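Side-chain contacts in thioredoxin reductase (Streptomyces clavuligerus, PDB 4NTD), which binds FAD and glutathione and, as a thioredoxin-reductase-like flavoenzyme linked to holomycin, probably catalyses dithiol–disulfide oxidoreduction: residues G183-R186 against H187-L191; E144-I148 against P149-E153; R213-A217 against R218-V222. All blocks are in the same frame, centred on the assembly; numbering follows the deposited sequence. Where two conformers were deposited one is given.

Interaction 1: residues G183-R186 against H187-L191; sequences GAVR and HALLL. With GSH (glutathione), chain B.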
ATOM      1  N   GLY A 183     -26.001  -2.174  -3.418  1.00 24.18           N
ATOM      2  CA  GLY A 183     -25.188  -1.181  -2.720  1.00 23.59           C
ATOM      3  C   GLY A 183     -25.585   0.270  -2.951  1.00 21.73           C
ATOM      4  O   GLY A 183     -24.972   1.173  -2.384  1.00 20.70           O
ATOM      5  N   ALA A 184     -26.615   0.503  -3.765  1.00 20.31           N
ATOM      6  CA  ALA A 184     -26.992   1.863  -4.169  1.00 19.11           C
ATOM      7  C   ALA A 184     -27.415   2.771  -3.007  1.00 18.34           C
ATOM      8  O   ALA A 184     -27.081   3.958  -3.001  1.00 18.10           O
ATOM      9  CB  ALA A 184     -28.091   1.816  -5.221  1.00 18.97           C
ATOM     10  N   VAL A 185     -28.148   2.227  -2.037  1.00 18.87           N
ATOM     11  CA  VAL A 185     -28.595   3.023  -0.888  1.00 19.02           C
ATOM     12  C   VAL A 185     -27.395   3.529  -0.088  1.00 18.50           C
ATOM     13  O   VAL A 185     -27.282   4.727   0.172  1.00 19.19           O
ATOM     14  CB  VAL A 185     -29.558   2.238   0.034  1.00 20.14           C
ATOM     15  CG1 VAL A 185     -29.832   3.008   1.321  1.00 21.66           C
ATOM     16  CG2 VAL A 185     -30.870   1.960  -0.685  1.00 22.46           C
ATOM     17  N   ARG A 186     -26.498   2.620   0.290  1.00 18.65           N
ATOM     18  CA  ARG A 186     -25.290   3.001   1.024  1.00 19.67           C
ATOM     19  C   ARG A 186     -24.431   3.977   0.216  1.00 18.81           C
ATOM     20  O   ARG A 186     -23.808   4.877   0.780  1.00 18.88           O
ATOM     21  CB  ARG A 186     -24.472   1.769   1.429  1.00 23.85           C
ATOM     22  CG  ARG A 186     -25.086   0.970   2.572  1.00 30.69           C
ATOM     23  CD  ARG A 186     -24.183  -0.162   3.052  1.00 42.03           C
ATOM     24  NE  ARG A 186     -23.614   0.092   4.380  1.00 55.81           N
ATOM     25  CZ  ARG A 186     -22.465   0.725   4.627  1.00 67.15           C
ATOM     26  NH1 ARG A 186     -21.707   1.204   3.644  1.00 79.32           N
ATOM     27  NH2 ARG A 186     -22.069   0.883   5.885  1.00 75.51           N
ATOM     28  N   HIS A 187     -24.418   3.812  -1.107  1.00 17.58           N
ATOM     29  CA  HIS A 187     -23.646   4.700  -1.979  1.00 17.27           C
ATOM     30  C   HIS A 187     -24.185   6.133  -1.960  1.00 16.94           C
ATOM     31  O   HIS A 187     -23.408   7.089  -1.930  1.00 17.39           O
ATOM     32  CB  HIS A 187     -23.608   4.161  -3.414  1.00 17.87           C
ATOM     33  CG  HIS A 187     -22.317   4.423  -4.121  1.00 19.39           C
ATOM     34  ND1 HIS A 187     -21.106   3.978  -3.637  1.00 20.86           N
ATOM     35  CD2 HIS A 187     -22.045   5.068  -5.280  1.00 19.90           C
ATOM     36  CE1 HIS A 187     -20.143   4.345  -4.463  1.00 22.09           C
ATOM     37  NE2 HIS A 187     -20.686   5.007  -5.468  1.00 21.25           N
ATOM     38  N   ALA A 188     -25.508   6.281  -1.970  1.00 16.61           N
ATOM     39  CA  ALA A 188     -26.132   7.603  -1.875  1.00 16.83           C
ATOM     40  C   ALA A 188     -25.817   8.276  -0.536  1.00 16.70           C
ATOM     41  O   ALA A 188     -25.530   9.475  -0.488  1.00 16.88           O
ATOM     42  CB  ALA A 188     -27.638   7.499  -2.075  1.00 17.73           C
ATOM     43  N   LEU A 189     -25.863   7.498   0.542  1.00 16.88           N
ATOM     44  CA  LEU A 189     -25.539   8.009   1.874  1.00 17.07           C
ATOM     45  C   LEU A 189     -24.072   8.442   1.954  1.00 17.55           C
ATOM     46  O   LEU A 189     -23.754   9.459   2.568  1.00 18.03           O
ATOM     47  CB  LEU A 189     -25.849   6.957   2.944  1.00 18.25           C
ATOM     48  CG  LEU A 189     -27.323   6.551   3.072  1.00 20.42           C
ATOM     49  CD1 LEU A 189     -27.464   5.328   3.963  1.00 21.93           C
ATOM     50  CD2 LEU A 189     -28.167   7.706   3.591  1.00 20.84           C
ATOM     51  N   LEU A 190     -23.191   7.673   1.320  1.00 17.61           N
ATOM     52  CA  LEU A 190     -21.771   8.019   1.228  1.00 17.35           C
ATOM     53  C   LEU A 190     -21.555   9.325   0.454  1.00 16.82           C
ATOM     54  O   LEU A 190     -20.797  10.193   0.888  1.00 17.05           O
ATOM     55  CB  LEU A 190     -20.992   6.870   0.574  1.00 17.43           C
ATOM     56  CG  LEU A 190     -19.502   7.052   0.266  1.00 19.58           C
ATOM     57  CD1 LEU A 190     -18.710   7.404   1.516  1.00 21.62           C
ATOM     58  CD2 LEU A 190     -18.960   5.783  -0.374  1.00 22.03           C
ATOM     59  N   LEU A 191     -22.240   9.468  -0.680  1.00 17.58           N
ATOM     60  CA  LEU A 191     -22.094  10.656  -1.527  1.00 17.64           C
ATOM     61  C   LEU A 191     -22.594  11.950  -0.875  1.00 17.56           C
ATOM     62  O   LEU A 191     -22.167  13.041  -1.260  1.00 17.60           O
ATOM     63  CB  LEU A 191     -22.779  10.441  -2.881  1.00 18.41           C
ATOM     64  CG  LEU A 191     -21.998   9.532  -3.832  1.00 20.10           C
ATOM     65  CD1 LEU A 191     -22.899   8.981  -4.927  1.00 22.38           C
ATOM     66  CD2 LEU A 191     -20.820  10.277  -4.444  1.00 20.01           C
TER
HETATM   67  N1  GSH B 401     -16.164  -0.624  -1.147  0.50 39.28           N
HETATM   68  CA1 GSH B 401     -17.143   0.224  -0.465  0.50 27.52           C
HETATM   69  C1  GSH B 401     -17.903  -0.658   0.546  0.50 37.43           C
HETATM   70  O11 GSH B 401     -18.857  -1.334   0.088  0.50 38.41           O
HETATM   71  O12 GSH B 401     -17.525  -0.637   1.744  0.50 44.58           O
HETATM   72  CB1 GSH B 401     -18.183   0.762  -1.418  0.50 32.71           C
HETATM   73  CG1 GSH B 401     -18.225   2.289  -1.437  0.50 34.20           C
HETATM   74  CD1 GSH B 401     -16.941   2.809  -2.078  0.50 35.40           C
HETATM   75  OE1 GSH B 401     -16.024   3.269  -1.401  0.50 39.91           O
HETATM   76  N2  GSH B 401     -16.983   2.818  -3.413  0.50 32.87           N
HETATM   77  CA2 GSH B 401     -15.856   3.252  -4.246  0.50 32.56           C
HETATM   78  C2  GSH B 401     -14.952   2.101  -4.388  0.50 31.67           C
HETATM   79  O2  GSH B 401     -15.251   0.944  -4.090  0.50 38.09           O
HETATM   80  CB2 GSH B 401     -14.835   4.125  -3.515  0.50 15.35           C
HETATM   81  SG2 GSH B 401     -14.261   5.719  -4.228  0.50 22.85           S
HETATM   82  N3  GSH B 401     -13.762   2.559  -4.725  0.50 24.78           N
HETATM   83  CA3 GSH B 401     -12.646   1.712  -4.722  0.50 20.69           C
HETATM   84  C3  GSH B 401     -11.937   1.487  -6.084  0.50 24.32           C
HETATM   85  O31 GSH B 401     -12.230   2.291  -7.148  0.50 21.66           O
HETATM   86  O32 GSH B 401     -11.017   0.575  -6.193  0.50 19.57           O
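Gly183 and His187 open a run of i to i+4 helical bonds, His187 N donating to Gly183 O over 3.0 Å, and the ladder continues through Ala184–Ala188 and Val185–Leu189 to Arg186–Leu190. One turn apart on the helix, Val185 and Leu189 meet through single methyls, CG1 of Val185 lying 4.2 Å from CD1 of Leu189. Leu189 also rests on the helix backbone, its CG 3.4 Å from Val185 O. His187 and Leu190 leave the helix on its glutathione side. The ligand lies at the edge of the imidazole, where His187 CE1 comes within 3.7 Å of GSH N2 and GSH CG1 is in the ring plane; the nearest approach is through a ring carbon, a van der Waals contact. Two outside contacts fix the ring's rotation: NE2 is hydrogen-bonded to His161 O, and the His161 ring lies nearly parallel to it. Leu190 holds CG anti to its backbone nitrogen (chi1 175°), which carries CD2 to 3.7 Å from GSH CG1, so both residues line the glutathione pocket. The Arg186 side chain leads away from this turn, its NH2 forming a salt bridge with OD2 of Asp325 of the second subunit. In the fold, helix 184-191 is the crossover of a beta-alpha-beta unit between strands 175-178 and 198-201, with Val185 and Leu189 turned to helix 209-217 and Leu191 packed on strand 252-254.

Interaction 2: residues E144-I148 against P149-E153; sequences ELPDI and PGVRE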
ATOM      1  N   GLU A 144     -18.844  -4.253 -14.298  1.00 19.98           N
ATOM      2  CA  GLU A 144     -20.003  -4.566 -15.129  1.00 20.67           C
ATOM      3  C   GLU A 144     -21.082  -3.527 -14.865  1.00 20.97           C
ATOM      4  O   GLU A 144     -21.636  -3.458 -13.766  1.00 22.15           O
ATOM      5  CB  GLU A 144     -20.509  -5.977 -14.849  1.00 24.36           C
ATOM      6  CG  GLU A 144     -19.494  -7.055 -15.198  1.00 29.64           C
ATOM      7  CD  GLU A 144     -20.040  -8.464 -15.049  1.00 35.76           C
ATOM      8  OE1 GLU A 144     -21.214  -8.626 -14.656  1.00 37.66           O
ATOM      9  OE2 GLU A 144     -19.287  -9.420 -15.328  1.00 39.38           O
ATOM     10  N   LEU A 145     -21.362  -2.714 -15.880  1.00 21.62           N
ATOM     11  CA  LEU A 145     -22.243  -1.558 -15.744  1.00 21.43           C
ATOM     12  C   LEU A 145     -23.673  -1.906 -16.143  1.00 22.29           C
ATOM     13  O   LEU A 145     -23.892  -2.839 -16.921  1.00 22.84           O
ATOM     14  CB  LEU A 145     -21.732  -0.408 -16.615  1.00 21.97           C
ATOM     15  CG  LEU A 145     -20.292   0.050 -16.362  1.00 23.94           C
ATOM     16  CD1 LEU A 145     -19.891   1.109 -17.377  1.00 26.79           C
ATOM     17  CD2 LEU A 145     -20.130   0.576 -14.945  1.00 25.44           C
ATOM     18  N   PRO A 146     -24.654  -1.155 -15.611  1.00 23.31           N
ATOM     19  CA  PRO A 146     -26.048  -1.410 -15.980  1.00 23.89           C
ATOM     20  C   PRO A 146     -26.325  -1.078 -17.444  1.00 25.36           C
ATOM     21  O   PRO A 146     -25.800  -0.093 -17.967  1.00 24.27           O
ATOM     22  CB  PRO A 146     -26.848  -0.492 -15.045  1.00 26.99           C
ATOM     23  CG  PRO A 146     -25.888   0.537 -14.568  1.00 25.94           C
ATOM     24  CD  PRO A 146     -24.523  -0.076 -14.614  1.00 24.51           C
ATOM     25  N   ASP A 147     -27.143  -1.905 -18.090  1.00 26.74           N
ATOM     26  CA  ASP A 147     -27.453  -1.739 -19.508  1.00 29.67           C
ATOM     27  C   ASP A 147     -28.538  -0.676 -19.691  1.00 29.23           C
ATOM     28  O   ASP A 147     -29.703  -0.988 -19.952  1.00 31.67           O
ATOM     29  CB  ASP A 147     -27.876  -3.084 -20.116  1.00 34.42           C
ATOM     30  CG  ASP A 147     -27.996  -3.039 -21.634  1.00 36.92           C
ATOM     31  OD1 ASP A 147     -27.409  -2.136 -22.270  1.00 36.55           O
ATOM     32  OD2 ASP A 147     -28.676  -3.923 -22.192  1.00 42.32           O
ATOM     33  N   ILE A 148     -28.129   0.581 -19.538  1.00 27.37           N
ATOM     34  CA  ILE A 148     -29.004   1.738 -19.698  1.00 26.53           C
ATOM     35  C   ILE A 148     -28.337   2.679 -20.703  1.00 26.26           C
ATOM     36  O   ILE A 148     -27.151   2.977 -20.563  1.00 26.35           O
ATOM     37  CB  ILE A 148     -29.215   2.470 -18.355  1.00 25.86           C
ATOM     38  CG1 ILE A 148     -30.015   1.583 -17.392  1.00 27.15           C
ATOM     39  CG2 ILE A 148     -29.922   3.803 -18.566  1.00 26.41           C
ATOM     40  CD1 ILE A 148     -30.009   2.058 -15.954  1.00 28.36           C
ATOM     41  N   PRO A 149     -29.086   3.139 -21.724  1.00 26.84           N
ATOM     42  CA  PRO A 149     -28.494   4.035 -22.721  1.00 27.20           C
ATOM     43  C   PRO A 149     -27.790   5.249 -22.112  1.00 27.32           C
ATOM     44  O   PRO A 149     -28.352   5.924 -21.247  1.00 27.14           O
ATOM     45  CB  PRO A 149     -29.700   4.473 -23.558  1.00 27.83           C
ATOM     46  CG  PRO A 149     -30.653   3.340 -23.451  1.00 28.98           C
ATOM     47  CD  PRO A 149     -30.471   2.770 -22.073  1.00 27.79           C
ATOM     48  N   GLY A 150     -26.562   5.497 -22.564  1.00 28.27           N
ATOM     49  CA  GLY A 150     -25.749   6.607 -22.073  1.00 27.09           C
ATOM     50  C   GLY A 150     -24.681   6.198 -21.071  1.00 25.22           C
ATOM     51  O   GLY A 150     -23.663   6.877 -20.945  1.00 24.95           O
ATOM     52  N   VAL A 151     -24.902   5.094 -20.360  1.00 24.08           N
ATOM     53  CA  VAL A 151     -23.999   4.672 -19.280  1.00 23.19           C
ATOM     54  C   VAL A 151     -22.591   4.358 -19.797  1.00 25.55           C
ATOM     55  O   VAL A 151     -21.605   4.846 -19.241  1.00 25.29           O
ATOM     56  CB  VAL A 151     -24.582   3.473 -18.494  1.00 25.72           C
ATOM     57  CG1 VAL A 151     -23.534   2.829 -17.594  1.00 26.33           C
ATOM     58  CG2 VAL A 151     -25.784   3.924 -17.675  1.00 25.80           C
ATOM     59  N   ARG A 152     -22.500   3.554 -20.855  1.00 28.16           N
ATOM     60  CA  ARG A 152     -21.204   3.211 -21.457  1.00 30.15           C
ATOM     61  C   ARG A 152     -20.454   4.438 -21.965  1.00 27.67           C
ATOM     62  O   ARG A 152     -19.246   4.569 -21.745  1.00 28.82           O
ATOM     63  CB  ARG A 152     -21.373   2.229 -22.625  1.00 41.47           C
ATOM     64  CG  ARG A 152     -21.318   0.761 -22.239  1.00 54.89           C
ATOM     65  CD  ARG A 152     -20.901  -0.114 -23.414  1.00 70.40           C
ATOM     66  NE  ARG A 152     -21.784   0.044 -24.573  1.00 80.78           N
ATOM     67  CZ  ARG A 152     -21.519   0.771 -25.663  1.00 90.53           C
ATOM     68  NH1 ARG A 152     -20.375   1.441 -25.795  1.00101.68           N
ATOM     69  NH2 ARG A 152     -22.415   0.826 -26.642  1.00 98.17           N
ATOM     70  N   GLU A 153     -21.180   5.327 -22.640  1.00 28.19           N
ATOM     71  CA  GLU A 153     -20.583   6.497 -23.262  0.50 29.12           C
ATOM     72  C   GLU A 153     -20.000   7.465 -22.225  1.00 26.72           C
ATOM     73  O   GLU A 153     -18.944   8.058 -22.450  1.00 28.03           O
ATOM     74  CB  GLU A 153     -21.617   7.205 -24.147  0.50 30.30           C
ATOM     75  CG  GLU A 153     -22.016   6.420 -25.394  0.50 32.63           C
ATOM     76  CD  GLU A 153     -23.104   5.388 -25.146  0.50 30.77           C
ATOM     77  OE1 GLU A 153     -23.556   5.250 -23.988  0.50 28.37           O
ATOM     78  OE2 GLU A 153     -23.504   4.710 -26.115  0.50 37.10           O
TER
HETATM   79  O   HOH W   1     -24.816   1.958 -21.958  1.00 34.23           O
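Ile148 and Val151 are the ends of a type II beta turn, closed by Val151 N donating to Ile148 O over 3.1 Å at an N-H...O angle of 163°. The turn delivers the chain into helix 151-154, with Gly150 at its N-cap; the positive phi of that residue (102°) would press a side chain against the preceding carbonyl oxygen. Just before it, Asp147 centres an inverse gamma turn, whose Ile148 N to Pro146 O bond is weak. Val151 points its side chain back at the incoming strand-to-helix loop, and its two methyls divide the work. Val151 CG1, anti to the backbone N (chi1 167°), reaches Leu145 CB at 3.8 Å and also lies beside Pro146 O. Val151 CG2 rests instead against Ile148 CB, also at 3.8 Å. With an alanine here both methyls would be gone, which is likely to open a gap between Leu145 and Ile148 and leave those side chains less firmly placed. Ile148 meets the next ring at about a right angle, its CG2 3.7 Å from Pro149 CD. Beyond the turn, Leu230 of strand 227-233 packs on Val151, and Glu144 forms a salt bridge with Arg258. Ile148 O has a second donor in a bridging water, which lies 2.9 Å from it and in turn accepts from Arg152 N, 3.0 Å from the water oxygen.

Interaction 3: residues R213-A217 against R218-V222; sequences RALSA and RQVPV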
ATOM      1  N   ARG A 213     -35.592   5.060   6.327  1.00 22.53           N
ATOM      2  CA  ARG A 213     -35.288   5.927   7.475  1.00 23.47           C
ATOM      3  C   ARG A 213     -33.945   6.648   7.310  1.00 21.01           C
ATOM      4  O   ARG A 213     -33.832   7.839   7.604  1.00 21.28           O
ATOM      5  CB  ARG A 213     -35.298   5.136   8.791  1.00 28.97           C
ATOM      6  CG  ARG A 213     -36.686   4.910   9.372  1.00 37.05           C
ATOM      7  CD  ARG A 213     -36.619   4.330  10.778  1.00 46.93           C
ATOM      8  NE  ARG A 213     -36.236   2.919  10.775  1.00 49.58           N
ATOM      9  CZ  ARG A 213     -37.074   1.895  10.612  1.00 50.85           C
ATOM     10  NH1 ARG A 213     -38.378   2.092  10.432  1.00 57.89           N
ATOM     11  NH2 ARG A 213     -36.603   0.652  10.629  1.00 49.15           N
ATOM     12  N   ALA A 214     -32.936   5.927   6.827  1.00 21.00           N
ATOM     13  CA  ALA A 214     -31.598   6.493   6.637  1.00 21.60           C
ATOM     14  C   ALA A 214     -31.583   7.563   5.547  1.00 20.75           C
ATOM     15  O   ALA A 214     -31.015   8.639   5.732  1.00 19.59           O
ATOM     16  CB  ALA A 214     -30.601   5.392   6.308  1.00 21.57           C
ATOM     17  N   LEU A 215     -32.214   7.260   4.416  1.00 19.97           N
ATOM     18  CA  LEU A 215     -32.296   8.203   3.300  1.00 20.18           C
ATOM     19  C   LEU A 215     -33.062   9.473   3.690  1.00 20.75           C
ATOM     20  O   LEU A 215     -32.649  10.579   3.343  1.00 20.71           O
ATOM     21  CB  LEU A 215     -32.931   7.531   2.076  1.00 19.94           C
ATOM     22  CG  LEU A 215     -32.092   6.429   1.420  1.00 20.29           C
ATOM     23  CD1 LEU A 215     -32.954   5.532   0.542  1.00 20.12           C
ATOM     24  CD2 LEU A 215     -30.940   7.019   0.618  1.00 22.03           C
ATOM     25  N   SER A 216     -34.164   9.312   4.422  1.00 21.00           N
ATOM     26  CA  SER A 216     -34.916  10.461   4.941  1.00 22.62           C
ATOM     27  C   SER A 216     -34.076  11.302   5.904  1.00 22.64           C
ATOM     28  O   SER A 216     -34.052  12.530   5.806  1.00 21.76           O
ATOM     29  CB  SER A 216     -36.198  10.002   5.647  1.00 25.34           C
ATOM     30  OG  SER A 216     -37.130   9.482   4.718  1.00 26.81           O
ATOM     31  N   ALA A 217     -33.379  10.632   6.819  1.00 23.40           N
ATOM     32  CA  ALA A 217     -32.577  11.312   7.839  1.00 23.96           C
ATOM     33  C   ALA A 217     -31.406  12.102   7.249  1.00 23.17           C
ATOM     34  O   ALA A 217     -31.038  13.150   7.780  1.00 25.16           O
ATOM     35  CB  ALA A 217     -32.071  10.310   8.866  1.00 24.77           C
ATOM     36  N   ARG A 218     -30.825  11.603   6.159  1.00 22.46           N
ATOM     37  CA  ARG A 218     -29.744  12.317   5.468  1.00 23.28           C
ATOM     38  C   ARG A 218     -30.250  13.155   4.291  1.00 22.40           C
ATOM     39  O   ARG A 218     -29.455  13.695   3.521  1.00 22.13           O
ATOM     40  CB  ARG A 218     -28.652  11.342   5.010  1.00 26.44           C
ATOM     41  CG  ARG A 218     -27.842  10.728   6.143  1.00 28.54           C
ATOM     42  CD  ARG A 218     -27.051  11.771   6.925  1.00 29.62           C
ATOM     43  NE  ARG A 218     -25.881  12.261   6.193  1.00 29.65           N
ATOM     44  CZ  ARG A 218     -25.423  13.515   6.210  1.00 27.82           C
ATOM     45  NH1 ARG A 218     -26.039  14.474   6.900  1.00 30.27           N
ATOM     46  NH2 ARG A 218     -24.338  13.822   5.506  1.00 30.34           N
ATOM     47  N   GLN A 219     -31.571  13.260   4.165  1.00 22.63           N
ATOM     48  CA  GLN A 219     -32.211  14.154   3.204  1.00 23.23           C
ATOM     49  C   GLN A 219     -31.767  13.870   1.762  1.00 20.50           C
ATOM     50  O   GLN A 219     -31.340  14.763   1.029  1.00 21.33           O
ATOM     51  CB  GLN A 219     -32.017  15.615   3.640  1.00 27.37           C
ATOM     52  CG  GLN A 219     -32.619  15.856   5.024  1.00 33.86           C
ATOM     53  CD  GLN A 219     -32.520  17.290   5.519  1.00 39.73           C
ATOM     54  OE1 GLN A 219     -31.499  17.952   5.341  1.00 44.31           O
ATOM     55  NE2 GLN A 219     -33.579  17.767   6.174  1.00 45.38           N
ATOM     56  N   VAL A 220     -31.879  12.595   1.392  1.00 18.83           N
ATOM     57  CA  VAL A 220     -31.667  12.114   0.029  1.00 17.80           C
ATOM     58  C   VAL A 220     -33.036  11.748  -0.545  1.00 17.87           C
ATOM     59  O   VAL A 220     -33.607  10.726  -0.159  1.00 18.10           O
ATOM     60  CB  VAL A 220     -30.770  10.854   0.021  1.00 18.59           C
ATOM     61  CG1 VAL A 220     -30.665  10.242  -1.374  1.00 18.45           C
ATOM     62  CG2 VAL A 220     -29.390  11.183   0.570  1.00 19.74           C
ATOM     63  N   PRO A 221     -33.575  12.578  -1.459  1.00 18.10           N
ATOM     64  CA  PRO A 221     -34.846  12.198  -2.074  1.00 18.56           C
ATOM     65  C   PRO A 221     -34.757  10.887  -2.851  1.00 18.53           C
ATOM     66  O   PRO A 221     -33.717  10.592  -3.444  1.00 19.27           O
ATOM     67  CB  PRO A 221     -35.142  13.359  -3.029  1.00 19.85           C
ATOM     68  CG  PRO A 221     -34.408  14.518  -2.461  1.00 20.37           C
ATOM     69  CD  PRO A 221     -33.167  13.942  -1.844  1.00 19.27           C
ATOM     70  N   VAL A 222     -35.837  10.110  -2.829  1.00 18.30           N
ATOM     71  CA  VAL A 222     -35.925   8.887  -3.616  1.00 18.71           C
ATOM     72  C   VAL A 222     -36.994   9.085  -4.682  1.00 18.62           C
ATOM     73  O   VAL A 222     -38.172   9.241  -4.366  1.00 20.35           O
ATOM     74  CB  VAL A 222     -36.275   7.658  -2.756  1.00 18.82           C
ATOM     75  CG1 VAL A 222     -36.228   6.384  -3.593  1.00 20.77           C
ATOM     76  CG2 VAL A 222     -35.330   7.543  -1.568  1.00 18.95           C
TER
HETATM   77  O   HOH W   2     -28.649  14.839   7.985  1.00 36.76           O
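Leu215 spreads its two methyls over two residues of the chain that leaves the helix. Leu215 CD2 lies 3.8 Å from Val220 CG1, while its CD1 meets Val222 CG2 at the same separation, Leu215 and Val222 crossing at about a right angle. The leucine's first torsion (chi1 -68°) sets CG anti to its carbonyl carbon, and the branch at CG then parts the two contacts. What brings Val220 back beside Leu215 is a Schellman motif that ends helix 209-217. Its long bond, Val220 N to Leu215 O, spans 2.9 Å and is almost straight at 176°. The inner bond, Gln219 N to Ser216 O at 3.1 Å, is more bent, and its donor stands above the carbonyl plane. Gln219 is the C-prime residue, with the positive phi of 57° that reverses the chain. One step earlier, Arg218 N still makes a regular helical bond to Ala214 O. The Arg218 side chain curls at chi2 and chi3, bringing NH1 to 2.9 Å from a water that donates to Ala217 O. Farther out, Leu215 packs on Val185 and Leu189 of helix 184-191, Arg218 O accepts from Arg192 NE, and Val332 of the second subunit touches Ala217.

Overall arrangement
Along the chain the three contacts come in series, each between adjoining segments, so none encloses or crosses another. Interaction 2 comes first, turning the chain from strand 141-144 into helix 151-154; its centre is 19 Å from that of interaction 1, without touching it. Interaction 1 follows on helix 184-191 beside the glutathione pocket, and interaction 3 ends helix 209-217 and leads into strand 222-223. These last two meet directly: Leu189 CD2 lies 3.7 Å from Ala214 O and 3.9 Å from Arg218 CB, so the two helices pack on each other, and both touch the second subunit. Strands 175-178, 198-201 and 222-223 belong to one parallel sheet. Interaction 2 has no neighbour from that subunit.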